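Local coordinates for protein HP0958 (Helicobacter pylori, PDB 3NA7) that probably acts in flagellar biogenesis, as a chaperone for flagellar export and in post-transcriptional gene regulation, at residues K44-L58 / I120-M134. Numbering follows the deposited sequence.
Sequences KNKAILNLEEEKLAL and IKRKSEKQEDLKKEM
Q127 CG lies beside the backbone N, anti to the carbonyl carbon (chi1 -71°), and the chain then runs on extended, which carries its amide across to K55, E52 and I48. K55 leaves its helix the same way but bends at chi3 (65°), and the bend turns its ammonium group to that amide. K55 NZ donates to Q127 OE1 at 2.8 Å. The other end of the amide is held twice. Q127 NE2 donates to I48 O and to E52 OE1, with both acceptors in the amide plane and both bonds fairly straight (163°). E52 OE1 takes this N-H on its anti lone pair and meets K55 NZ on its syn side, 3.0 Å away. I48 O also accepts the helical bond from E52 N, which arrives from the opposite face of its plane. A weak bond from K55 NZ to S124 OG adds to the network.

Apolar groups pack next to this cluster. The L51 CD1 methyl meets L130 CD1 at 3.6 Å and K126 CG at 3.5 Å. I48 lies alongside L130, its CG1 3.7 Å from L130 CB, and its CD1 reaches M134 SD. L58 CB packs on I120 CG1. I48, L51 and K55 fit as knobs into holes of 120-134, and K123, Q127 and L130 return the fit.

K123 NZ makes a salt bridge with E54 OE1 at 2.8 Å, from above the carboxylate plane. K44 NZ forms a second salt bridge, with E133 OE1, also from above the plane.

The helices run antiparallel, their axes 9.4 Å apart, as the two arms of the coiled-coil hairpin. Two lysines and a glutamine fill knob positions here, so polar bonds share the interface with apolar packing. Gripped at both ends, the Q127 amide has its flip fixed, and its bonds probably help set the pairing of the arms.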
loop_
_atom_site.group_PDB
_atom_site.type_symbol
_atom_site.label_atom_id
_atom_site.label_comp_id
_atom_site.label_asym_id
_atom_site.label_seq_id
_atom_site.Cartn_x
_atom_site.Cartn_y
_atom_site.Cartn_z
ATOM N N LYS A 44 2.300 9.266 -8.554
ATOM C CA LYS A 44 2.265 10.539 -9.271
ATOM C C LYS A 44 1.880 10.344 -10.746
ATOM O O LYS A 44 1.243 11.215 -11.342
ATOM C CB LYS A 44 3.590 11.252 -9.142
ATOM C CG LYS A 44 3.812 11.789 -7.720
ATOM C CD LYS A 44 5.220 12.236 -7.521
ATOM C CE LYS A 44 5.511 12.571 -6.031
ATOM N NZ LYS A 44 4.988 13.910 -5.713
ATOM N N ASN A 45 2.250 9.188 -11.309
ATOM C CA ASN A 45 1.904 8.905 -12.672
ATOM C C ASN A 45 0.400 8.763 -12.821
ATOM O O ASN A 45 -0.169 9.319 -13.749
ATOM C CB ASN A 45 2.616 7.669 -13.242
ATOM C CG ASN A 45 2.697 7.717 -14.761
ATOM O OD1 ASN A 45 2.299 6.789 -15.468
ATOM N ND2 ASN A 45 3.185 8.824 -15.266
ATOM N N LYS A 46 -0.226 8.036 -11.898
ATOM C CA LYS A 46 -1.688 7.941 -11.817
ATOM C C LYS A 46 -2.344 9.296 -11.599
ATOM O O LYS A 46 -3.367 9.580 -12.206
ATOM C CB LYS A 46 -2.119 6.984 -10.697
ATOM C CG LYS A 46 -2.115 5.545 -11.099
ATOM C CD LYS A 46 -2.079 4.579 -9.918
ATOM C CE LYS A 46 -1.957 3.171 -10.460
ATOM N NZ LYS A 46 -1.562 2.219 -9.398
ATOM N N ALA A 47 -1.755 10.138 -10.753
ATOM C CA ALA A 47 -2.340 11.458 -10.493
ATOM C C ALA A 47 -2.297 12.325 -11.745
ATOM O O ALA A 47 -3.218 13.087 -11.989
ATOM C CB ALA A 47 -1.661 12.153 -9.305
ATOM N N ILE A 48 -1.249 12.195 -12.566
ATOM C CA ILE A 48 -1.215 12.929 -13.835
ATOM C C ILE A 48 -2.407 12.502 -14.718
ATOM O O ILE A 48 -3.119 13.349 -15.252
ATOM C CB ILE A 48 0.129 12.742 -14.581
ATOM C CG1 ILE A 48 1.196 13.642 -13.950
ATOM C CG2 ILE A 48 0.003 13.058 -16.109
ATOM C CD1 ILE A 48 2.591 13.195 -14.197
ATOM N N LEU A 49 -2.606 11.194 -14.854
ATOM C CA LEU A 49 -3.675 10.638 -15.682
ATOM C C LEU A 49 -5.066 10.968 -15.130
ATOM O O LEU A 49 -5.969 11.257 -15.890
ATOM C CB LEU A 49 -3.501 9.124 -15.877
ATOM C CG LEU A 49 -2.289 8.676 -16.727
ATOM C CD1 LEU A 49 -1.958 7.196 -16.542
ATOM C CD2 LEU A 49 -2.475 8.974 -18.232
ATOM N N ASN A 50 -5.239 10.920 -13.813
ATOM C CA ASN A 50 -6.478 11.381 -13.205
ATOM C C ASN A 50 -6.751 12.857 -13.545
ATOM O O ASN A 50 -7.794 13.200 -14.089
ATOM C CB ASN A 50 -6.469 11.154 -11.694
ATOM C CG ASN A 50 -7.752 11.644 -11.039
ATOM O OD1 ASN A 50 -8.782 10.954 -11.066
ATOM N ND2 ASN A 50 -7.714 12.859 -10.490
ATOM N N LEU A 51 -5.797 13.728 -13.258
ATOM C CA LEU A 51 -5.934 15.108 -13.668
ATOM C C LEU A 51 -6.274 15.265 -15.156
ATOM O O LEU A 51 -6.950 16.224 -15.515
ATOM C CB LEU A 51 -4.695 15.916 -13.339
ATOM C CG LEU A 51 -4.404 16.259 -11.894
ATOM C CD1 LEU A 51 -2.909 16.623 -11.772
ATOM C CD2 LEU A 51 -5.295 17.395 -11.406
ATOM N N GLU A 52 -5.834 14.341 -16.013
ATOM C CA GLU A 52 -6.208 14.423 -17.425
ATOM C C GLU A 52 -7.679 14.092 -17.650
ATOM O O GLU A 52 -8.314 14.730 -18.473
ATOM C CB GLU A 52 -5.316 13.588 -18.354
ATOM C CG GLU A 52 -5.498 13.934 -19.867
ATOM C CD GLU A 52 -4.993 15.346 -20.272
ATOM O OE1 GLU A 52 -4.277 15.993 -19.490
ATOM O OE2 GLU A 52 -5.308 15.813 -21.391
ATOM N N GLU A 53 -8.220 13.118 -16.924
ATOM C CA GLU A 53 -9.667 12.857 -16.984
ATOM C C GLU A 53 -10.478 14.070 -16.497
ATOM O O GLU A 53 -11.501 14.416 -17.097
ATOM C CB GLU A 53 -10.066 11.593 -16.223
ATOM C CG GLU A 53 -9.566 10.276 -16.832
ATOM C CD GLU A 53 -9.927 10.109 -18.318
ATOM O OE1 GLU A 53 -11.093 9.743 -18.623
ATOM O OE2 GLU A 53 -9.036 10.327 -19.184
ATOM N N GLU A 54 -10.022 14.735 -15.438
ATOM C CA GLU A 54 -10.737 15.920 -14.969
ATOM C C GLU A 54 -10.670 17.071 -15.962
ATOM O O GLU A 54 -11.640 17.795 -16.127
ATOM C CB GLU A 54 -10.273 16.356 -13.588
ATOM C CG GLU A 54 -10.604 15.330 -12.554
ATOM C CD GLU A 54 -9.749 15.409 -11.314
ATOM O OE1 GLU A 54 -8.924 16.347 -11.170
ATOM O OE2 GLU A 54 -9.907 14.501 -10.477
ATOM N N LYS A 55 -9.530 17.231 -16.630
ATOM C CA LYS A 55 -9.419 18.251 -17.671
ATOM C C LYS A 55 -10.346 17.940 -18.871
ATOM O O LYS A 55 -10.922 18.843 -19.481
ATOM C CB LYS A 55 -7.976 18.435 -18.132
ATOM C CG LYS A 55 -7.024 19.063 -17.137
ATOM C CD LYS A 55 -5.537 18.732 -17.535
ATOM C CE LYS A 55 -5.157 19.378 -18.890
ATOM N NZ LYS A 55 -3.854 18.921 -19.417
ATOM N N LEU A 56 -10.512 16.667 -19.185
ATOM C CA LEU A 56 -11.418 16.273 -20.251
ATOM C C LEU A 56 -12.880 16.631 -19.962
ATOM O O LEU A 56 -13.572 17.173 -20.831
ATOM C CB LEU A 56 -11.270 14.785 -20.578
ATOM C CG LEU A 56 -10.206 14.409 -21.614
ATOM C CD1 LEU A 56 -9.742 12.943 -21.479
ATOM C CD2 LEU A 56 -10.742 14.682 -23.040
ATOM N N ALA A 57 -13.332 16.339 -18.747
ATOM C CA ALA A 57 -14.698 16.665 -18.325
ATOM C C ALA A 57 -14.908 18.160 -18.376
ATOM O O ALA A 57 -15.947 18.638 -18.837
ATOM C CB ALA A 57 -14.986 16.114 -16.908
ATOM N N LEU A 58 -13.909 18.910 -17.926
ATOM C CA LEU A 58 -13.999 20.362 -17.937
ATOM C C LEU A 58 -14.027 20.934 -19.347
ATOM O O LEU A 58 -14.709 21.922 -19.615
ATOM C CB LEU A 58 -12.863 20.976 -17.147
ATOM C CG LEU A 58 -12.870 20.830 -15.634
ATOM C CD1 LEU A 58 -11.498 21.241 -15.116
ATOM C CD2 LEU A 58 -13.962 21.690 -14.986
ATOM N N ILE A 120 -8.736 24.367 -15.753
ATOM C CA ILE A 120 -7.991 23.505 -16.652
ATOM C C ILE A 120 -6.488 23.815 -16.557
ATOM O O ILE A 120 -5.675 22.910 -16.321
ATOM C CB ILE A 120 -8.481 23.662 -18.095
ATOM C CG1 ILE A 120 -9.836 22.992 -18.285
ATOM C CG2 ILE A 120 -7.460 23.081 -19.126
ATOM C CD1 ILE A 120 -10.585 23.494 -19.535
ATOM N N LYS A 121 -6.138 25.091 -16.698
ATOM C CA LYS A 121 -4.763 25.556 -16.602
ATOM C C LYS A 121 -4.079 25.158 -15.280
ATOM O O LYS A 121 -2.914 24.732 -15.295
ATOM C CB LYS A 121 -4.746 27.067 -16.773
ATOM C CG LYS A 121 -3.522 27.671 -17.418
ATOM C CD LYS A 121 -3.896 29.004 -18.126
ATOM C CE LYS A 121 -2.669 29.731 -18.699
ATOM N NZ LYS A 121 -1.940 30.584 -17.700
ATOM N N ARG A 122 -4.781 25.293 -14.148
ATOM C CA ARG A 122 -4.214 24.918 -12.842
ATOM C C ARG A 122 -3.892 23.433 -12.798
ATOM O O ARG A 122 -2.905 23.020 -12.188
ATOM C CB ARG A 122 -5.106 25.280 -11.638
ATOM C CG ARG A 122 -5.364 26.780 -11.352
ATOM C CD ARG A 122 -4.206 27.741 -11.760
ATOM N NE ARG A 122 -4.744 28.926 -12.452
ATOM C CZ ARG A 122 -4.168 29.569 -13.475
ATOM N NH1 ARG A 122 -2.996 29.177 -13.961
ATOM N NH2 ARG A 122 -4.778 30.620 -14.021
ATOM N N LYS A 123 -4.737 22.636 -13.431
ATOM C CA LYS A 123 -4.518 21.203 -13.473
ATOM C C LYS A 123 -3.311 20.868 -14.335
ATOM O O LYS A 123 -2.552 19.988 -13.967
ATOM C CB LYS A 123 -5.771 20.448 -13.929
ATOM C CG LYS A 123 -6.928 20.516 -12.880
ATOM C CD LYS A 123 -8.097 19.599 -13.248
ATOM C CE LYS A 123 -9.276 19.747 -12.276
ATOM N NZ LYS A 123 -9.028 19.150 -10.925
ATOM N N SER A 124 -3.139 21.571 -15.461
ATOM C CA SER A 124 -1.993 21.375 -16.348
ATOM C C SER A 124 -0.682 21.793 -15.660
ATOM O O SER A 124 0.355 21.148 -15.868
ATOM C CB SER A 124 -2.157 22.150 -17.662
ATOM O OG SER A 124 -3.259 21.671 -18.405
ATOM N N GLU A 125 -0.731 22.866 -14.855
ATOM C CA GLU A 125 0.406 23.243 -14.014
ATOM C C GLU A 125 0.739 22.157 -13.000
ATOM O O GLU A 125 1.915 21.848 -12.788
ATOM C CB GLU A 125 0.166 24.561 -13.281
ATOM C CG GLU A 125 0.364 25.787 -14.129
ATOM C CD GLU A 125 -0.388 27.020 -13.591
ATOM O OE1 GLU A 125 -0.832 27.837 -14.427
ATOM O OE2 GLU A 125 -0.549 27.168 -12.351
ATOM N N LYS A 126 -0.297 21.579 -12.380
ATOM C CA LYS A 126 -0.079 20.508 -11.413
ATOM C C LYS A 126 0.521 19.275 -12.092
ATOM O O LYS A 126 1.405 18.636 -11.535
ATOM C CB LYS A 126 -1.367 20.146 -10.665
ATOM C CG LYS A 126 -1.247 18.952 -9.718
ATOM C CD LYS A 126 -0.285 19.285 -8.558
ATOM C CE LYS A 126 -0.265 18.191 -7.508
ATOM N NZ LYS A 126 0.659 18.586 -6.432
ATOM N N GLN A 127 0.047 18.970 -13.292
ATOM C CA GLN A 127 0.620 17.897 -14.091
ATOM C C GLN A 127 2.125 18.107 -14.364
ATOM O O GLN A 127 2.905 17.141 -14.274
ATOM C CB GLN A 127 -0.125 17.742 -15.406
ATOM C CG GLN A 127 -1.532 17.165 -15.260
ATOM C CD GLN A 127 -2.222 17.062 -16.596
ATOM O OE1 GLN A 127 -2.165 17.993 -17.402
ATOM N NE2 GLN A 127 -2.809 15.897 -16.884
ATOM N N GLU A 128 2.513 19.335 -14.724
ATOM C CA GLU A 128 3.936 19.665 -14.990
ATOM C C GLU A 128 4.765 19.475 -13.719
ATOM O O GLU A 128 5.826 18.859 -13.762
ATOM C CB GLU A 128 4.134 21.075 -15.560
ATOM C CG GLU A 128 3.384 21.370 -16.885
ATOM C CD GLU A 128 3.970 20.663 -18.121
ATOM O OE1 GLU A 128 5.082 20.065 -18.052
ATOM O OE2 GLU A 128 3.304 20.736 -19.177
ATOM N N ASP A 129 4.254 19.959 -12.589
ATOM C CA ASP A 129 4.842 19.662 -11.274
ATOM C C ASP A 129 5.123 18.190 -11.021
ATOM O O ASP A 129 6.259 17.801 -10.762
ATOM C CB ASP A 129 3.905 20.113 -10.169
ATOM C CG ASP A 129 4.384 21.328 -9.475
ATOM O OD1 ASP A 129 5.405 21.205 -8.735
ATOM O OD2 ASP A 129 3.712 22.383 -9.643
ATOM N N LEU A 130 4.060 17.396 -11.038
ATOM C CA LEU A 130 4.137 15.968 -10.833
ATOM C C LEU A 130 5.178 15.305 -11.768
ATOM O O LEU A 130 5.893 14.393 -11.365
ATOM C CB LEU A 130 2.755 15.333 -11.065
ATOM C CG LEU A 130 1.660 15.675 -10.032
ATOM C CD1 LEU A 130 0.254 15.287 -10.587
ATOM C CD2 LEU A 130 1.948 15.029 -8.666
ATOM N N LYS A 131 5.227 15.770 -13.009
ATOM C CA LYS A 131 6.127 15.224 -14.025
ATOM C C LYS A 131 7.564 15.484 -13.592
ATOM O O LYS A 131 8.369 14.588 -13.580
ATOM C CB LYS A 131 5.810 15.856 -15.398
ATOM C CG LYS A 131 6.449 15.200 -16.598
ATOM C CD LYS A 131 5.951 15.842 -17.916
ATOM C CE LYS A 131 6.430 17.269 -18.021
ATOM N NZ LYS A 131 6.215 17.845 -19.355
ATOM N N LYS A 132 7.876 16.705 -13.182
ATOM C CA LYS A 132 9.182 16.958 -12.586
ATOM C C LYS A 132 9.484 16.087 -11.354
ATOM O O LYS A 132 10.592 15.598 -11.191
ATOM C CB LYS A 132 9.353 18.444 -12.270
ATOM C CG LYS A 132 9.566 19.290 -13.512
ATOM C CD LYS A 132 10.135 20.664 -13.160
ATOM C CE LYS A 132 9.707 21.710 -14.180
ATOM N NZ LYS A 132 10.449 22.987 -14.000
ATOM N N GLU A 133 8.508 15.887 -10.487
ATOM C CA GLU A 133 8.747 15.049 -9.315
ATOM C C GLU A 133 9.025 13.605 -9.719
ATOM O O GLU A 133 9.947 12.979 -9.177
ATOM C CB GLU A 133 7.601 15.144 -8.313
ATOM C CG GLU A 133 7.651 16.443 -7.524
ATOM C CD GLU A 133 6.315 16.807 -6.875
ATOM O OE1 GLU A 133 5.344 16.050 -7.027
ATOM O OE2 GLU A 133 6.250 17.856 -6.199
ATOM N N MET A 134 8.275 13.107 -10.700
ATOM C CA MET A 134 8.502 11.765 -11.202
ATOM C C MET A 134 9.932 11.514 -11.684
ATOM O O MET A 134 10.480 10.422 -11.457
ATOM C CB MET A 134 7.559 11.456 -12.343
ATOM C CG MET A 134 6.161 11.154 -11.896
ATOM S SD MET A 134 5.130 10.732 -13.297
ATOM C CE MET A 134 5.825 9.210 -13.869
#